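Local structure of pectate lyase (Bacillus, 3VMV) at residues 106-111 with 133-138; 165-170 with 194-199. The protein probably cleaves polygalacturonate by beta-elimination, as a secreted pectate lyase of polysaccharide lyase family 1 built on a parallel beta-helix. All coordinates share one frame; numbering follows the deposited sequence.

Following the chain from its N terminus, interaction 1 comes first: strand 105-108 leads into one coil of the parallel beta-helix, and the coil closes when 133-138 lies down beside 106-111. Interaction 2 repeats the step farther on, where 194-199 returns beside 165-170 after another coil. The two loops run in series, neither nesting nor crossing. They share a border, because strands 132-135 and 165-175 are themselves neighbours. Across that border Asp135 OD1 probably bonds Ser168 OG, Asn137 N probably bonds Asn170 OD1, and His136 packs on Trp169. Four successive strand-and-turn segments are thus stacked in one direction along the helix axis.

Interaction 1: residues 106-111 with 133-138; sequences IIQNVS and WIDHNE
Trp133 opens the contact beside Ile106, whose CD1 meets the indole near its plane, 3.7 Å from CE3 of Trp133. CG of the tryptophan is anti to its own backbone N (chi1 -174°), bringing the indole alongside the isoleucine, and NE1 bonds Ser168 OG. Trp133 O takes the N-H of Ile107 at 2.9 Å, as part of the parallel ladder. Ile134 pairs with Ile107 on the other face of the strands, where both touch Ile123. Asp135 N continues the ladder to Ile107 O (2.9 Å), and its carbonyl O receives Asn109 N at 3.1 Å. The Asp135 carboxylate runs alongside Gln108, while its CB lies over a Trp133 face. His136 ND1 meets Asp135 OD2 at 2.7 Å, within the imidazole plane but about 40° above the carboxylate plane; OD1 goes to Ser168 OG. With a leucine in place of Asp135, His136 ND1 and Ser168 OG would probably lose their acceptor and the imidazole be freer to turn. Asn137 lies alongside Val110, its end close to the backbone of 107-110. Glu138 N resumes pairing with Val110 O at 3.0 Å, and a water joins Ser111 OG (2.7 Å) to Glu138 OE1 (3.0 Å), while Glu138 OE2 bonds Val322 N. The chemistry thus divides: Ile107 and Ile134 pack toward the coil interior, while on the face of Trp133 and Gln108 the buried Asp135 carboxylate gathers polar partners.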
# COMPACT_ATOMS: atom_id res chain seq x y z
N ILE A 106 -9.06 2.24 8.53
CA ILE A 106 -7.80 2.96 8.66
C ILE A 106 -6.76 2.05 9.34
O ILE A 106 -7.04 1.47 10.38
CB ILE A 106 -8.00 4.23 9.50
CG1 ILE A 106 -8.99 5.13 8.78
CG2 ILE A 106 -6.64 4.93 9.75
CD1 ILE A 106 -9.25 6.46 9.52
N ILE A 107 -5.58 1.91 8.73
CA ILE A 107 -4.41 1.30 9.39
C ILE A 107 -3.34 2.37 9.46
O ILE A 107 -2.92 2.91 8.42
CB ILE A 107 -3.93 0.10 8.60
CG1 ILE A 107 -5.06 -0.91 8.41
CG2 ILE A 107 -2.68 -0.55 9.26
CD1 ILE A 107 -4.76 -2.05 7.53
N GLN A 108 -2.94 2.73 10.67
CA GLN A 108 -2.11 3.91 10.86
C GLN A 108 -1.09 3.69 11.95
O GLN A 108 -1.37 3.10 13.03
CB GLN A 108 -3.05 5.04 11.22
CG GLN A 108 -2.37 6.39 11.33
CD GLN A 108 -3.38 7.51 11.50
OE1 GLN A 108 -3.42 8.49 10.72
NE2 GLN A 108 -4.18 7.38 12.52
N ASN A 109 0.10 4.25 11.74
CA ASN A 109 1.15 4.26 12.77
C ASN A 109 1.56 2.89 13.30
O ASN A 109 1.82 2.74 14.51
CB ASN A 109 0.75 5.16 13.95
CG ASN A 109 1.94 5.56 14.81
OD1 ASN A 109 3.01 5.92 14.28
ND2 ASN A 109 1.76 5.49 16.13
N VAL A 110 1.60 1.90 12.42
CA VAL A 110 2.17 0.59 12.81
C VAL A 110 3.38 0.21 11.94
O VAL A 110 3.52 0.68 10.80
CB VAL A 110 1.09 -0.56 12.73
CG1 VAL A 110 -0.06 -0.27 13.67
CG2 VAL A 110 0.59 -0.73 11.27
N SER A 111 4.23 -0.67 12.46
CA SER A 111 5.32 -1.22 11.68
C SER A 111 4.98 -2.67 11.43
O SER A 111 4.65 -3.37 12.39
CB SER A 111 6.63 -1.16 12.43
OG SER A 111 6.95 0.21 12.72
N TRP A 133 -7.58 3.63 4.23
CA TRP A 133 -6.49 4.59 4.36
C TRP A 133 -5.34 3.92 5.13
O TRP A 133 -5.54 3.51 6.28
CB TRP A 133 -7.05 5.81 5.09
CG TRP A 133 -6.08 6.96 5.20
CD1 TRP A 133 -5.05 7.23 4.34
CD2 TRP A 133 -6.11 8.02 6.15
NE1 TRP A 133 -4.41 8.40 4.73
CE2 TRP A 133 -5.04 8.89 5.84
CE3 TRP A 133 -6.93 8.30 7.27
CZ2 TRP A 133 -4.78 10.05 6.57
CZ3 TRP A 133 -6.68 9.45 7.99
CH2 TRP A 133 -5.60 10.29 7.66
N ILE A 134 -4.19 3.78 4.47
CA ILE A 134 -2.99 3.16 5.06
C ILE A 134 -1.99 4.31 5.21
O ILE A 134 -1.48 4.77 4.19
CB ILE A 134 -2.51 2.09 4.12
CG1 ILE A 134 -3.56 0.98 4.11
CG2 ILE A 134 -1.08 1.56 4.55
CD1 ILE A 134 -3.38 -0.04 2.95
N ASP A 135 -1.81 4.77 6.45
CA ASP A 135 -1.12 6.05 6.70
C ASP A 135 -0.08 5.95 7.79
O ASP A 135 -0.31 5.41 8.86
CB ASP A 135 -2.19 7.08 7.06
CG ASP A 135 -1.60 8.45 7.39
OD1 ASP A 135 -1.23 9.15 6.44
OD2 ASP A 135 -1.51 8.78 8.58
N HIS A 136 1.10 6.50 7.55
CA HIS A 136 2.10 6.66 8.61
C HIS A 136 2.56 5.34 9.22
O HIS A 136 2.79 5.24 10.41
CB HIS A 136 1.63 7.65 9.69
CG HIS A 136 1.89 9.08 9.35
ND1 HIS A 136 0.92 9.93 8.86
CD2 HIS A 136 3.04 9.81 9.37
CE1 HIS A 136 1.44 11.13 8.68
NE2 HIS A 136 2.73 11.09 8.96
N ASN A 137 2.72 4.34 8.35
CA ASN A 137 3.25 3.05 8.76
C ASN A 137 4.66 2.83 8.22
O ASN A 137 5.16 3.62 7.42
CB ASN A 137 2.36 1.96 8.23
CG ASN A 137 0.88 2.19 8.55
OD1 ASN A 137 0.03 2.36 7.61
ND2 ASN A 137 0.54 2.15 9.79
N GLU A 138 5.26 1.71 8.62
CA GLU A 138 6.55 1.30 8.07
C GLU A 138 6.45 -0.17 7.74
O GLU A 138 5.97 -0.95 8.55
CB GLU A 138 7.71 1.57 9.04
CG GLU A 138 7.82 3.06 9.30
CD GLU A 138 9.02 3.49 10.12
OE1 GLU A 138 10.03 2.74 10.23
OE2 GLU A 138 9.00 4.63 10.65
O HOH W 1 9.62 0.52 12.17

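Interaction 2: residues 165-170 with 194-199; sequences ITVSWN and ITYHHN
Strands 165-168 and 194-197 run parallel, their axes 4.7 Å apart and 11° from exact alignment, with backbone bonds passing from Thr195 N to Ile165 O and onward to Trp169 N with His197 O. On the inward face Ile165 and Ile194 touch through their CD1 methyls, and CD1 of the Tyr196 ring leans on Val167 CB. On the other face Thr166 lies alongside Thr195, and Ser168 CB sits over a face of the His197 imidazole, 3.7 Å from its centroid. A chi1 of 76° sets that ring between its own backbone N and carbonyl carbon, bringing it over the serine. Its ND1 meets His198 ND1 at 2.8 Å in a nearly straight bond lying in both ring planes, which fixes the two imidazoles against each other. His198 in turn stacks offset on the six-membered ring of Trp169, the planes 13° apart, while its CB stands over that ring's centre at 3.4 Å from the centroid, a close CH-pi contact. In the turn, Asn199 OD1 accepts Asn170 N at 2.9 Å and Asn170 ND2 at 3.0 Å, the two amide planes being nearly parallel. Asn199 ND2 donates to Val167 O at 3.0 Å from above the carbonyl plane, so that this oxygen, which also takes His197 N, is gripped twice. This is a rung of the asparagine ladder of pectate lyases: Asn170 treats Asn137 N and Ile134 O in the same way, and Asn221 treats Asn199 N and Tyr196 O. Inside the coil Met158 of strand 156-158 and Val181 of strand 177-181 cover the apolar residues, and outside helix 309-319 packs Ser315, Val316 and His319 against Trp169 and His198.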
# COMPACT_ATOMS: atom_id res chain seq x y z
N ILE A 165 -8.66 3.77 -2.32
CA ILE A 165 -7.63 3.42 -1.34
C ILE A 165 -6.57 4.51 -1.38
O ILE A 165 -6.18 4.93 -2.48
CB ILE A 165 -7.00 2.08 -1.71
CG1 ILE A 165 -8.12 1.05 -1.93
CG2 ILE A 165 -5.98 1.65 -0.63
CD1 ILE A 165 -7.66 -0.31 -2.31
N THR A 166 -6.15 4.99 -0.20
CA THR A 166 -5.04 5.95 -0.13
C THR A 166 -3.95 5.40 0.74
O THR A 166 -4.21 4.97 1.86
CB THR A 166 -5.51 7.28 0.43
OG1 THR A 166 -6.36 7.93 -0.53
CG2 THR A 166 -4.33 8.23 0.68
N VAL A 167 -2.73 5.43 0.22
CA VAL A 167 -1.54 4.95 0.87
C VAL A 167 -0.64 6.18 1.01
O VAL A 167 -0.12 6.68 -0.00
CB VAL A 167 -0.87 3.92 -0.03
CG1 VAL A 167 0.47 3.42 0.54
CG2 VAL A 167 -1.84 2.74 -0.24
N SER A 168 -0.50 6.65 2.23
CA SER A 168 0.16 7.93 2.47
C SER A 168 1.14 7.89 3.62
O SER A 168 0.92 7.26 4.64
CB SER A 168 -0.92 9.00 2.72
OG SER A 168 -1.74 8.69 3.83
N TRP A 169 2.23 8.65 3.47
CA TRP A 169 3.15 8.89 4.59
C TRP A 169 3.80 7.64 5.18
O TRP A 169 4.19 7.64 6.33
CB TRP A 169 2.48 9.71 5.72
CG TRP A 169 2.09 11.10 5.23
CD1 TRP A 169 0.82 11.55 4.93
CD2 TRP A 169 2.98 12.22 5.05
NE1 TRP A 169 0.88 12.89 4.57
CE2 TRP A 169 2.18 13.32 4.61
CE3 TRP A 169 4.37 12.40 5.19
CZ2 TRP A 169 2.74 14.59 4.33
CZ3 TRP A 169 4.91 13.68 4.92
CH2 TRP A 169 4.07 14.74 4.49
N ASN A 170 3.91 6.57 4.38
CA ASN A 170 4.50 5.34 4.89
C ASN A 170 5.93 5.21 4.46
O ASN A 170 6.37 5.87 3.51
CB ASN A 170 3.76 4.12 4.32
CG ASN A 170 2.27 4.15 4.60
OD1 ASN A 170 1.84 3.89 5.72
ND2 ASN A 170 1.45 4.39 3.54
N ILE A 194 -6.65 4.20 -6.73
CA ILE A 194 -5.64 4.17 -5.65
C ILE A 194 -4.77 5.43 -5.72
O ILE A 194 -4.27 5.77 -6.78
CB ILE A 194 -4.69 2.97 -5.85
CG1 ILE A 194 -5.44 1.73 -6.37
CG2 ILE A 194 -3.82 2.69 -4.61
CD1 ILE A 194 -6.45 1.14 -5.34
N THR A 195 -4.54 6.07 -4.57
CA THR A 195 -3.61 7.20 -4.45
C THR A 195 -2.44 6.77 -3.59
O THR A 195 -2.65 6.23 -2.48
CB THR A 195 -4.34 8.34 -3.71
OG1 THR A 195 -5.48 8.74 -4.47
CG2 THR A 195 -3.41 9.56 -3.50
N TYR A 196 -1.23 7.11 -4.02
CA TYR A 196 -0.05 6.99 -3.18
C TYR A 196 0.57 8.37 -3.07
O TYR A 196 0.92 8.97 -4.09
CB TYR A 196 0.98 6.07 -3.82
CG TYR A 196 0.55 4.65 -4.07
CD1 TYR A 196 0.86 3.65 -3.17
CD2 TYR A 196 -0.15 4.31 -5.21
CE1 TYR A 196 0.46 2.32 -3.43
CE2 TYR A 196 -0.55 2.98 -5.46
CZ TYR A 196 -0.21 2.01 -4.55
OH TYR A 196 -0.63 0.71 -4.82
N HIS A 197 0.75 8.87 -1.85
CA HIS A 197 1.43 10.15 -1.70
C HIS A 197 2.26 10.24 -0.45
O HIS A 197 1.95 9.64 0.58
CB HIS A 197 0.42 11.35 -1.82
CG HIS A 197 -0.44 11.56 -0.62
ND1 HIS A 197 -0.07 12.40 0.42
CD2 HIS A 197 -1.65 11.05 -0.27
CE1 HIS A 197 -1.03 12.40 1.34
NE2 HIS A 197 -1.99 11.58 0.94
N HIS A 198 3.37 10.96 -0.56
CA HIS A 198 4.26 11.19 0.58
C HIS A 198 4.82 9.94 1.21
O HIS A 198 5.09 9.92 2.39
CB HIS A 198 3.61 12.12 1.61
CG HIS A 198 3.45 13.52 1.12
ND1 HIS A 198 2.30 13.97 0.49
CD2 HIS A 198 4.32 14.55 1.09
CE1 HIS A 198 2.46 15.24 0.15
NE2 HIS A 198 3.67 15.62 0.52
N ASN A 199 5.01 8.91 0.40
CA ASN A 199 5.70 7.72 0.92
C ASN A 199 7.18 7.78 0.60
O ASN A 199 7.60 8.41 -0.39
CB ASN A 199 5.14 6.44 0.27
CG ASN A 199 3.64 6.27 0.51
OD1 ASN A 199 3.20 5.92 1.60
ND2 ASN A 199 2.83 6.58 -0.53